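Local coordinates for protein oxidoreductase (Methanosarcina mazei, PDB 3KA7) that binds flavin-adenine dinucleotide and probably acts as an oxidoreductase of the flavin-containing amine oxidoreductase family, at residues 14-19 and 26-31; 201-206 and 211-216; 302-307 and 354-359; 348-353 and 362-367. All coordinates share one frame; numbering follows the deposited sequence.

Overall arrangement
Contacts 1 and 2 sit side by side, their centres about 7 Å apart, at the edge of the parallel sheet that holds the adenosine end of FAD: strands 25-29 and 212-214 are neighbours there, joined by backbone and side-chain hydrogen bonds. Contacts 3 and 4 form a second pair, centres about 10 Å apart, sharing helix 342-356, which packs on the mixed sheet; Asp-352 of contact 4 accepts from the backbone N of Arg-306 and Ile-307 in contact 3. The pairs are far apart, about 41 Å between the centres of contacts 1 and 3. Contact 1 alone touches FAD; the side chains of Ile-213 in contact 2 and Ile-367 in contact 4 each lie about 10 Å from it.

Contact 1. Residues 14-19 and 26-31. With FAD (flavin-adenine dinucleotide), chain B.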
# COMPACT_ATOMS: atom_id res chain seq x y z
N LEU A 14 -6.41 -9.85 9.02
CA LEU A 14 -6.98 -10.74 7.99
C LEU A 14 -6.75 -12.21 8.31
O LEU A 14 -7.66 -13.04 8.21
CB LEU A 14 -6.38 -10.42 6.61
CG LEU A 14 -6.75 -9.06 6.02
CD1 LEU A 14 -5.94 -8.86 4.74
CD2 LEU A 14 -8.24 -8.99 5.72
N SER A 15 -5.52 -12.54 8.69
CA SER A 15 -5.17 -13.90 9.08
C SER A 15 -5.97 -14.38 10.28
O SER A 15 -6.53 -15.48 10.28
CB SER A 15 -3.68 -13.98 9.42
OG SER A 15 -2.91 -13.72 8.26
N ALA A 16 -6.04 -13.54 11.30
CA ALA A 16 -6.76 -13.90 12.52
C ALA A 16 -8.25 -14.11 12.24
O ALA A 16 -8.86 -15.07 12.77
CB ALA A 16 -6.56 -12.83 13.60
N ALA A 17 -8.83 -13.23 11.43
CA ALA A 17 -10.25 -13.35 11.07
C ALA A 17 -10.52 -14.66 10.35
O ALA A 17 -11.45 -15.40 10.72
CB ALA A 17 -10.71 -12.16 10.24
N ARG A 18 -9.72 -14.99 9.34
CA ARG A 18 -9.92 -16.23 8.60
C ARG A 18 -9.63 -17.48 9.44
O ARG A 18 -10.38 -18.46 9.38
CB ARG A 18 -9.07 -16.26 7.32
CG ARG A 18 -9.23 -17.55 6.51
CD ARG A 18 -10.58 -17.58 5.81
NE ARG A 18 -10.92 -18.93 5.34
CZ ARG A 18 -11.52 -19.84 6.10
NH1 ARG A 18 -11.86 -19.56 7.36
NH2 ARG A 18 -11.79 -21.04 5.60
N LEU A 19 -8.55 -17.46 10.21
CA LEU A 19 -8.19 -18.63 11.03
C LEU A 19 -9.22 -18.92 12.11
O LEU A 19 -9.51 -20.09 12.41
CB LEU A 19 -6.81 -18.47 11.66
CG LEU A 19 -5.64 -18.55 10.69
CD1 LEU A 19 -4.37 -18.10 11.42
CD2 LEU A 19 -5.49 -19.96 10.10
N VAL A 26 -7.15 -18.62 18.14
CA VAL A 26 -6.22 -17.58 17.69
C VAL A 26 -6.03 -16.48 18.73
O VAL A 26 -6.99 -15.94 19.29
CB VAL A 26 -6.69 -16.93 16.36
CG1 VAL A 26 -6.91 -17.97 15.29
CG2 VAL A 26 -7.94 -16.10 16.55
N GLU A 27 -4.76 -16.15 18.99
CA GLU A 27 -4.44 -14.98 19.81
C GLU A 27 -3.48 -14.10 19.02
O GLU A 27 -2.51 -14.60 18.46
CB GLU A 27 -3.78 -15.40 21.12
CG GLU A 27 -4.68 -16.28 21.97
CD GLU A 27 -4.14 -16.47 23.36
OE1 GLU A 27 -3.79 -15.45 24.00
OE2 GLU A 27 -4.07 -17.63 23.81
N VAL A 28 -3.79 -12.80 18.99
CA VAL A 28 -2.96 -11.82 18.27
C VAL A 28 -2.22 -10.98 19.29
O VAL A 28 -2.83 -10.50 20.23
CB VAL A 28 -3.84 -10.88 17.44
CG1 VAL A 28 -2.96 -9.97 16.57
CG2 VAL A 28 -4.81 -11.70 16.57
N PHE A 29 -0.92 -10.79 19.10
CA PHE A 29 -0.13 -9.95 20.00
C PHE A 29 0.39 -8.72 19.27
O PHE A 29 1.14 -8.84 18.30
CB PHE A 29 1.02 -10.76 20.60
CG PHE A 29 0.56 -11.94 21.42
CD1 PHE A 29 0.49 -11.85 22.80
CD2 PHE A 29 0.17 -13.11 20.81
CE1 PHE A 29 0.05 -12.93 23.56
CE2 PHE A 29 -0.27 -14.20 21.57
CZ PHE A 29 -0.33 -14.10 22.94
N GLU A 30 -0.03 -7.55 19.72
CA GLU A 30 0.35 -6.28 19.11
C GLU A 30 1.11 -5.41 20.12
O GLU A 30 0.66 -5.22 21.26
CB GLU A 30 -0.89 -5.54 18.61
CG GLU A 30 -0.67 -4.05 18.33
CD GLU A 30 0.33 -3.83 17.21
OE1 GLU A 30 0.25 -4.58 16.21
OE2 GLU A 30 1.21 -2.94 17.33
N ARG A 31 2.25 -4.87 19.68
CA ARG A 31 3.13 -4.10 20.56
C ARG A 31 2.59 -2.72 20.93
O ARG A 31 2.84 -2.23 22.03
CB ARG A 31 4.51 -3.98 19.92
CG ARG A 31 5.62 -3.58 20.86
CD ARG A 31 6.91 -3.35 20.08
NE ARG A 31 6.71 -2.26 19.16
CZ ARG A 31 7.15 -1.02 19.38
NH1 ARG A 31 7.85 -0.73 20.47
NH2 ARG A 31 6.89 -0.08 18.49
PA FAD B . 1.84 -3.49 9.41
O1A FAD B . 3.31 -3.41 9.09
O2A FAD B . 1.03 -2.24 9.15
O5B FAD B . 1.66 -3.91 10.94
C5B FAD B . 2.69 -4.63 11.61
C4B FAD B . 2.27 -4.62 13.08
O4B FAD B . 3.15 -5.38 13.87
C3B FAD B . 2.27 -3.19 13.64
O3B FAD B . 1.00 -2.88 14.19
C2B FAD B . 3.37 -3.22 14.70
O2B FAD B . 3.10 -2.36 15.80
C1B FAD B . 3.40 -4.69 15.09
N9A FAD B . 4.69 -5.17 15.61
C8A FAD B . 5.97 -4.91 15.16
N7A FAD B . 6.84 -5.63 15.92
C5A FAD B . 6.12 -6.33 16.83
C6A FAD B . 6.48 -7.20 17.86
N6A FAD B . 7.75 -7.57 18.00
N1A FAD B . 5.49 -7.76 18.63
C2A FAD B . 4.16 -7.48 18.42
N3A FAD B . 3.80 -6.61 17.41
C4A FAD B . 4.78 -6.05 16.64
N1 FAD B . -2.06 0.85 0.99
C2 FAD B . -3.25 0.88 0.27
O2 FAD B . -3.79 -0.19 -0.05
N3 FAD B . -3.79 2.10 -0.10
C4 FAD B . -3.16 3.28 0.23
O4 FAD B . -3.64 4.37 -0.10
C4X FAD B . -1.98 3.26 0.95
N5 FAD B . -1.33 4.45 1.27
C5X FAD B . -0.16 4.41 2.00
C6 FAD B . 0.49 5.60 2.35
C7 FAD B . 1.66 5.56 3.10
C7M FAD B . 2.34 6.86 3.45
C8 FAD B . 2.18 4.33 3.49
C8M FAD B . 3.45 4.25 4.29
C9 FAD B . 1.54 3.15 3.13
C9A FAD B . 0.36 3.18 2.39
N10 FAD B . -0.27 2.00 2.04
C10 FAD B . -1.44 2.04 1.33
C1' FAD B . 0.32 0.67 2.37
C2' FAD B . -0.39 0.11 3.61
O2' FAD B . -0.48 1.13 4.60
C3' FAD B . 0.41 -1.08 4.14
O3' FAD B . 0.75 -1.93 3.05
C4' FAD B . -0.29 -1.93 5.19
O4' FAD B . -0.86 -1.14 6.22
C5' FAD B . 0.77 -2.82 5.81
O5' FAD B . 0.10 -3.81 6.56
P FAD B . 0.90 -5.06 7.13
O1P FAD B . 0.00 -6.27 7.09
O2P FAD B . 2.25 -5.23 6.46
O3P FAD B . 1.16 -4.76 8.69
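Ala-16 meets strand 26-29 through its methyl group, CB lying 3.6 Å from Val-28 CG2. One turn on, Leu-19 CB sits 3.7 Å from Val-26 CG1, so two small apolar pairs let the helix rest close on the strand, their short axes 8.9 Å apart. Val-28 turns CG2 to the helix because its CG1 stands anti to the backbone N (chi1 -173°). This is the helix and second strand of the beta-alpha-beta unit of a Rossmann-type FAD-binding fold, the two running nearly antiparallel. Just past the strand, Glu-30 spends both carboxylate oxygens on the adenosine ribose: FAD O3B donates to Glu-30 OE1 at 2.7 Å, and FAD O2B to Glu-30 OE2 at a very short 2.5 Å. A bend at chi2 (64°) brings the carboxylate to the two hydroxyls. Further bonds from the backbone N of Ala-8 to OE1 and of Leu-32 to OE2 hold it in place. A glutamine in its place would probably leave one ribose hydroxyl without a carboxylate oxygen to accept its proton and weaken the grip on the cofactor. Helix 195-208 also covers this helix, Leu-202 and Ile-206 packing on Ala-17 and Ile-206 on Ala-16 as well.

Contact 2. Residues 201-206 and 211-216; sequences ALETVI and GKIHTG
Ile-206 faces Gly-211 and Ile-213 with two different branches. Its CG2 methyl rests on the glycine backbone, 3.8 Å from Gly-211 CA, while CD1 reaches on to Ile-213 CD1 at 4.1 Å. The split follows from chi1 of -63°, which sets CG2 anti to the backbone N and sends CG1, and with it CD1, the other way. Having no side chain lets Gly-211 lie this close; a CB there would run into Ile-206 CG2. Its backbone N also donates to Ile-206 O at 2.9 Å, a somewhat bent bond with the donor tilted 32° from the carbonyl plane, and this ties the chain back to the helix just before strand 212-214 begins. After Ile-206, Ile-213 gives up the next largest share of surface. The Ile-213 side chain crosses that of Ile-206 at about a right angle, and its CD1 also touches the aliphatic part of Glu-203, where CG is 4.0 Å away. Glu-203 therefore lends a methylene to the apolar patch while its OE2 is hydrogen-bonded to Thr-35 OG1, and Ile-213 rests on Thr-35 too. Ile-206 also packs against Leu-13 and Ala-16 of helix 10-21. The result is a helix, a short turn and an edge strand: helix 195-208 leads into strand 212-214, which adds itself in parallel beside strand 25-29 at the margin of the Rossmann-type sheet that binds FAD.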
# COMPACT_ATOMS: atom_id res chain seq x y z
N ALA A 201 -14.11 -3.72 11.56
CA ALA A 201 -14.89 -4.83 11.01
C ALA A 201 -14.19 -6.17 11.23
O ALA A 201 -14.83 -7.17 11.59
CB ALA A 201 -15.20 -4.62 9.52
N LEU A 202 -12.87 -6.21 11.01
CA LEU A 202 -12.12 -7.43 11.24
C LEU A 202 -12.05 -7.81 12.72
O LEU A 202 -12.10 -8.99 13.07
CB LEU A 202 -10.70 -7.29 10.69
CG LEU A 202 -10.64 -7.30 9.16
CD1 LEU A 202 -9.27 -6.79 8.68
CD2 LEU A 202 -10.92 -8.71 8.62
N GLU A 203 -11.91 -6.81 13.58
CA GLU A 203 -11.87 -7.08 15.02
C GLU A 203 -13.19 -7.69 15.47
O GLU A 203 -13.21 -8.59 16.31
CB GLU A 203 -11.59 -5.81 15.80
CG GLU A 203 -10.15 -5.32 15.66
CD GLU A 203 -9.93 -3.96 16.31
OE1 GLU A 203 -10.82 -3.08 16.22
OE2 GLU A 203 -8.85 -3.76 16.90
N THR A 204 -14.29 -7.21 14.91
CA THR A 204 -15.61 -7.79 15.21
C THR A 204 -15.70 -9.27 14.86
O THR A 204 -16.21 -10.08 15.64
CB THR A 204 -16.72 -6.98 14.52
OG1 THR A 204 -16.74 -5.66 15.06
CG2 THR A 204 -18.08 -7.63 14.76
N VAL A 205 -15.21 -9.64 13.68
CA VAL A 205 -15.23 -11.03 13.22
C VAL A 205 -14.34 -11.91 14.09
O VAL A 205 -14.69 -13.04 14.45
CB VAL A 205 -14.76 -11.12 11.74
CG1 VAL A 205 -14.57 -12.58 11.31
CG2 VAL A 205 -15.74 -10.40 10.84
N ILE A 206 -13.17 -11.38 14.44
CA ILE A 206 -12.24 -12.13 15.26
C ILE A 206 -12.90 -12.44 16.61
O ILE A 206 -12.87 -13.58 17.06
CB ILE A 206 -10.91 -11.37 15.44
CG1 ILE A 206 -10.24 -11.21 14.06
CG2 ILE A 206 -10.00 -12.08 16.45
CD1 ILE A 206 -9.07 -10.20 14.02
N GLY A 211 -11.61 -15.45 18.82
CA GLY A 211 -10.21 -15.05 18.80
C GLY A 211 -9.97 -13.96 19.81
O GLY A 211 -10.89 -13.22 20.18
N LYS A 212 -8.72 -13.83 20.27
CA LYS A 212 -8.36 -12.82 21.24
C LYS A 212 -7.26 -11.91 20.70
O LYS A 212 -6.34 -12.38 20.06
CB LYS A 212 -7.85 -13.48 22.52
CG LYS A 212 -8.88 -14.37 23.18
CD LYS A 212 -8.27 -15.05 24.39
CE LYS A 212 -9.31 -15.44 25.42
NZ LYS A 212 -8.65 -15.98 26.65
N ILE A 213 -7.37 -10.61 20.98
CA ILE A 213 -6.33 -9.65 20.59
C ILE A 213 -5.72 -8.92 21.79
O ILE A 213 -6.44 -8.34 22.60
CB ILE A 213 -6.88 -8.59 19.66
CG1 ILE A 213 -7.45 -9.24 18.40
CG2 ILE A 213 -5.80 -7.55 19.32
CD1 ILE A 213 -8.00 -8.23 17.40
N HIS A 214 -4.40 -8.93 21.87
CA HIS A 214 -3.68 -8.37 23.01
C HIS A 214 -2.80 -7.22 22.56
O HIS A 214 -1.81 -7.44 21.88
CB HIS A 214 -2.76 -9.43 23.63
CG HIS A 214 -3.47 -10.69 24.02
ND1 HIS A 214 -4.44 -10.73 25.00
CD2 HIS A 214 -3.33 -11.96 23.57
CE1 HIS A 214 -4.88 -11.97 25.12
NE2 HIS A 214 -4.23 -12.73 24.27
N THR A 215 -3.14 -6.00 22.99
CA THR A 215 -2.33 -4.83 22.68
C THR A 215 -1.31 -4.57 23.79
O THR A 215 -1.41 -5.13 24.90
CB THR A 215 -3.19 -3.58 22.45
OG1 THR A 215 -4.00 -3.33 23.61
CG2 THR A 215 -4.11 -3.78 21.25
N GLY A 216 -0.30 -3.76 23.51
CA GLY A 216 0.73 -3.45 24.50
C GLY A 216 1.55 -4.68 24.85
O GLY A 216 2.09 -4.78 25.95

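Contact 3. Residues 302-307 and 354-359; sequences PYTRRI and KEIFPG
Glu-355 OE1 is gripped twice across this contact, by Arg-305 NH1 at 3.0 Å in a weak, bent bond and by a water that donates to it. The same water donates to Tyr-303 O, 2.8 Å away, and so bridges the carboxylate to the loop backbone. The second oxygen makes the straighter half of the salt bridge: Arg-305 NH2 reaches Glu-355 OE2 at 3.0 Å with an N-H...O angle of 165°. OE2 lies close to the guanidinium plane, yet the nitrogen comes from above the carboxylate plane, and the two groups are turned 46° against each other. Arg-305 NH1 has a further anionic partner in Asp-352 OD1. The contact fastens the loop between strands 298-300 and 307-311 of the mixed sheet to the C-terminal end of helix 342-356. Replacing Glu-355 by alanine is likely to leave the bridging water without one acceptor and the NH2 end of Arg-305 freer to swing. Beneath the charged layer, Ile-356 CD1 touches both Thr-304 CG2 and Ile-307 CG2, each 3.9 Å away, the two lying in directions about a right angle apart. Thr-304 can offer its methyl because chi1 of 58° puts OG1 on another side, where it donates to Ile-307 O at 2.6 Å, closing the loop on itself. Ile-356 CG2 lies over the centre of one face of the Phe-357 ring.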
# COMPACT_ATOMS: atom_id res chain seq x y z
N PRO A 302 1.72 14.68 -12.57
CA PRO A 302 3.00 14.24 -13.13
C PRO A 302 4.05 15.33 -13.33
O PRO A 302 5.23 15.01 -13.50
CB PRO A 302 2.63 13.60 -14.49
CG PRO A 302 1.19 13.83 -14.70
CD PRO A 302 0.57 14.44 -13.46
N TYR A 303 3.65 16.60 -13.29
CA TYR A 303 4.59 17.69 -13.60
C TYR A 303 4.99 18.51 -12.38
O TYR A 303 4.75 19.72 -12.32
CB TYR A 303 4.04 18.57 -14.74
CG TYR A 303 4.03 17.82 -16.04
CD1 TYR A 303 5.08 17.94 -16.94
CD2 TYR A 303 3.00 16.93 -16.35
CE1 TYR A 303 5.11 17.21 -18.13
CE2 TYR A 303 3.00 16.19 -17.54
CZ TYR A 303 4.07 16.34 -18.42
OH TYR A 303 4.09 15.62 -19.60
N THR A 304 5.59 17.83 -11.41
CA THR A 304 5.99 18.42 -10.14
C THR A 304 7.44 18.06 -9.87
O THR A 304 8.05 17.26 -10.60
CB THR A 304 5.20 17.79 -9.01
OG1 THR A 304 5.43 16.38 -9.04
CG2 THR A 304 3.69 18.06 -9.19
N ARG A 305 7.99 18.61 -8.78
CA ARG A 305 9.31 18.22 -8.29
C ARG A 305 9.26 16.84 -7.63
O ARG A 305 10.13 16.01 -7.86
CB ARG A 305 9.81 19.21 -7.24
CG ARG A 305 9.95 20.64 -7.72
CD ARG A 305 9.87 21.60 -6.54
NE ARG A 305 9.90 22.99 -6.99
CZ ARG A 305 8.84 23.63 -7.47
NH1 ARG A 305 7.67 23.02 -7.57
NH2 ARG A 305 8.96 24.89 -7.87
N ARG A 306 8.22 16.61 -6.82
CA ARG A 306 8.15 15.39 -5.99
C ARG A 306 6.74 14.80 -5.84
O ARG A 306 6.59 13.58 -5.86
CB ARG A 306 8.72 15.66 -4.60
CG ARG A 306 10.22 15.81 -4.58
CD ARG A 306 10.85 14.47 -4.89
NE ARG A 306 12.25 14.53 -5.26
CZ ARG A 306 13.19 15.13 -4.55
NH1 ARG A 306 12.86 15.73 -3.41
NH2 ARG A 306 14.46 15.13 -4.96
N ILE A 307 5.73 15.63 -5.65
CA ILE A 307 4.37 15.10 -5.38
C ILE A 307 3.85 14.29 -6.57
O ILE A 307 3.88 14.76 -7.71
CB ILE A 307 3.38 16.22 -5.00
CG1 ILE A 307 3.76 16.77 -3.61
CG2 ILE A 307 1.96 15.68 -4.94
CD1 ILE A 307 2.90 17.95 -3.13
N LYS A 354 2.03 24.81 -4.07
CA LYS A 354 1.71 26.15 -4.55
C LYS A 354 1.39 26.14 -6.04
O LYS A 354 0.63 26.98 -6.53
CB LYS A 354 2.89 27.09 -4.29
CG LYS A 354 3.29 27.18 -2.82
CD LYS A 354 4.56 28.03 -2.68
CE LYS A 354 5.14 27.97 -1.28
NZ LYS A 354 6.24 28.96 -1.14
N GLU A 355 1.96 25.18 -6.76
CA GLU A 355 1.79 25.07 -8.21
C GLU A 355 0.62 24.17 -8.57
O GLU A 355 -0.05 24.37 -9.58
CB GLU A 355 3.09 24.58 -8.87
CG GLU A 355 4.25 25.58 -8.70
CD GLU A 355 5.59 25.09 -9.24
OE1 GLU A 355 5.72 23.93 -9.66
OE2 GLU A 355 6.53 25.90 -9.23
N ILE A 356 0.36 23.17 -7.72
CA ILE A 356 -0.78 22.28 -7.90
C ILE A 356 -2.07 22.99 -7.53
O ILE A 356 -3.07 22.89 -8.24
CB ILE A 356 -0.62 20.98 -7.05
CG1 ILE A 356 0.67 20.23 -7.45
CG2 ILE A 356 -1.82 20.09 -7.23
CD1 ILE A 356 1.09 19.13 -6.44
N PHE A 357 -2.05 23.73 -6.43
CA PHE A 357 -3.26 24.32 -5.88
C PHE A 357 -3.13 25.84 -5.72
O PHE A 357 -3.38 26.36 -4.64
CB PHE A 357 -3.56 23.68 -4.52
CG PHE A 357 -3.87 22.21 -4.60
CD1 PHE A 357 -4.87 21.75 -5.44
CD2 PHE A 357 -3.18 21.30 -3.82
CE1 PHE A 357 -5.18 20.41 -5.52
CE2 PHE A 357 -3.48 19.93 -3.90
CZ PHE A 357 -4.48 19.50 -4.74
N PRO A 358 -2.74 26.54 -6.79
CA PRO A 358 -2.50 27.98 -6.66
C PRO A 358 -3.73 28.75 -6.17
O PRO A 358 -4.84 28.56 -6.67
CB PRO A 358 -2.10 28.40 -8.08
CG PRO A 358 -2.75 27.41 -8.97
CD PRO A 358 -2.64 26.09 -8.19
N GLY A 359 -3.53 29.62 -5.19
CA GLY A 359 -4.59 30.51 -4.73
C GLY A 359 -5.67 29.84 -3.90
O GLY A 359 -6.62 30.49 -3.47
O HOH W 1 4.32 22.33 -11.51

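Contact 4. Residues 348-353 and 362-367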
# COMPACT_ATOMS: atom_id res chain seq x y z
N MSE A 348 10.56 20.52 -1.11
CA MSE A 348 10.19 20.46 -2.51
C MSE A 348 8.71 20.16 -2.67
O MSE A 348 8.05 20.71 -3.56
CB MSE A 348 11.03 19.41 -3.23
CG MSE A 348 12.42 19.90 -3.54
SE MSE A 348 13.42 18.43 -4.29
CE MSE A 348 14.67 18.14 -2.83
N GLY A 349 8.19 19.28 -1.82
CA GLY A 349 6.76 18.95 -1.85
C GLY A 349 5.92 20.18 -1.54
O GLY A 349 4.89 20.43 -2.17
N LEU A 350 6.36 20.95 -0.56
CA LEU A 350 5.67 22.18 -0.17
C LEU A 350 5.62 23.20 -1.29
O LEU A 350 4.61 23.91 -1.47
CB LEU A 350 6.31 22.77 1.08
CG LEU A 350 6.08 21.94 2.35
CD1 LEU A 350 6.75 22.59 3.54
CD2 LEU A 350 4.60 21.79 2.61
N GLU A 351 6.71 23.28 -2.07
CA GLU A 351 6.76 24.13 -3.25
C GLU A 351 5.77 23.64 -4.30
O GLU A 351 5.10 24.45 -4.95
CB GLU A 351 8.16 24.13 -3.87
CG GLU A 351 9.23 24.66 -2.94
CD GLU A 351 8.79 25.93 -2.25
OE1 GLU A 351 8.57 26.94 -2.96
OE2 GLU A 351 8.65 25.92 -1.01
N ASP A 352 5.69 22.31 -4.46
CA ASP A 352 4.76 21.72 -5.43
C ASP A 352 3.31 22.12 -5.16
O ASP A 352 2.55 22.32 -6.11
CB ASP A 352 4.81 20.18 -5.42
CG ASP A 352 6.04 19.62 -6.12
OD1 ASP A 352 6.64 20.32 -6.97
OD2 ASP A 352 6.39 18.46 -5.82
N LEU A 353 2.94 22.18 -3.88
CA LEU A 353 1.57 22.51 -3.46
C LEU A 353 1.11 23.86 -4.03
O LEU A 353 -0.03 24.02 -4.43
CB LEU A 353 1.49 22.56 -1.93
CG LEU A 353 1.65 21.25 -1.17
CD1 LEU A 353 1.48 21.48 0.34
CD2 LEU A 353 0.63 20.24 -1.68
N TYR A 362 -6.07 26.58 2.12
CA TYR A 362 -5.81 25.39 2.94
C TYR A 362 -4.64 25.67 3.87
O TYR A 362 -3.92 26.66 3.70
CB TYR A 362 -5.48 24.17 2.06
CG TYR A 362 -4.24 24.40 1.22
CD1 TYR A 362 -2.98 24.07 1.71
CD2 TYR A 362 -4.32 24.95 -0.04
CE1 TYR A 362 -1.84 24.30 0.97
CE2 TYR A 362 -3.19 25.19 -0.80
CZ TYR A 362 -1.95 24.85 -0.28
OH TYR A 362 -0.82 25.08 -1.01
N GLU A 363 -4.45 24.79 4.85
CA GLU A 363 -3.27 24.83 5.70
C GLU A 363 -2.66 23.44 5.74
O GLU A 363 -3.37 22.43 5.68
CB GLU A 363 -3.63 25.28 7.11
CG GLU A 363 -4.32 26.64 7.19
CD GLU A 363 -5.03 26.87 8.52
OE1 GLU A 363 -5.84 26.00 8.93
OE2 GLU A 363 -4.78 27.92 9.15
N VAL A 364 -1.35 23.38 5.84
CA VAL A 364 -0.70 22.10 6.06
C VAL A 364 -1.01 21.64 7.48
O VAL A 364 -0.69 22.34 8.45
CB VAL A 364 0.80 22.21 5.85
CG1 VAL A 364 1.49 20.89 6.19
CG2 VAL A 364 1.10 22.66 4.41
N LEU A 365 -1.61 20.46 7.61
CA LEU A 365 -2.04 19.94 8.89
C LEU A 365 -0.95 19.10 9.55
O LEU A 365 -0.64 19.28 10.73
CB LEU A 365 -3.32 19.11 8.70
CG LEU A 365 -4.06 18.50 9.89
CD1 LEU A 365 -4.51 19.56 10.91
CD2 LEU A 365 -5.24 17.65 9.42
N LEU A 366 -0.38 18.16 8.79
CA LEU A 366 0.64 17.27 9.34
C LEU A 366 1.43 16.68 8.19
O LEU A 366 0.87 16.38 7.14
CB LEU A 366 -0.01 16.14 10.15
CG LEU A 366 0.93 15.23 10.95
CD1 LEU A 366 1.67 16.02 12.03
CD2 LEU A 366 0.17 14.06 11.56
N ILE A 367 2.74 16.54 8.38
CA ILE A 367 3.58 15.86 7.39
C ILE A 367 4.14 14.63 8.07
O ILE A 367 4.64 14.71 9.19
CB ILE A 367 4.72 16.79 6.95
CG1 ILE A 367 4.13 18.07 6.34
CG2 ILE A 367 5.69 16.08 5.96
CD1 ILE A 367 5.19 19.12 6.01
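Leu-353 and Tyr-362 make the closest approach of this contact: the tyrosine hydroxyl OH comes to 3.5 Å from Leu-353 CB. With chi1 of 61° the Tyr-362 ring occupies the position between backbone N and carbonyl carbon, and from there it reaches across to the helix, while Leu-353 CD1 lies obliquely to the ring, 4.4 Å from Tyr-362 CE1. Leu-353 is buried, packed also on Ile-284 and Leu-286 of strand 280-288. Its CD1 is 4.3 Å from Val-364 CG2 as well, joining this part to the looser one. There Leu-350 CD2 meets Val-364 CG2 at 4.0 Å, the two side chains crossing at about a right angle, and the same leucine methyl is 4.4 Å from Ile-367 CD1. Val-364 is exposed and Leu-350 partly so, which makes this the solvent side. Segments 348-353 and 362-367 run roughly antiparallel, their axes 11.4 Å apart, and side chains from both span the interval. The strand is the outermost of the mixed sheet, and a classic beta bulge places Leu-365 and Leu-366 both opposite Cys-285. With apolar methyls and one tyrosine ring meeting across it and neither hydrogen bond nor charge pair between the segments, cohesion here rests on shape and on shielding hydrocarbon from water.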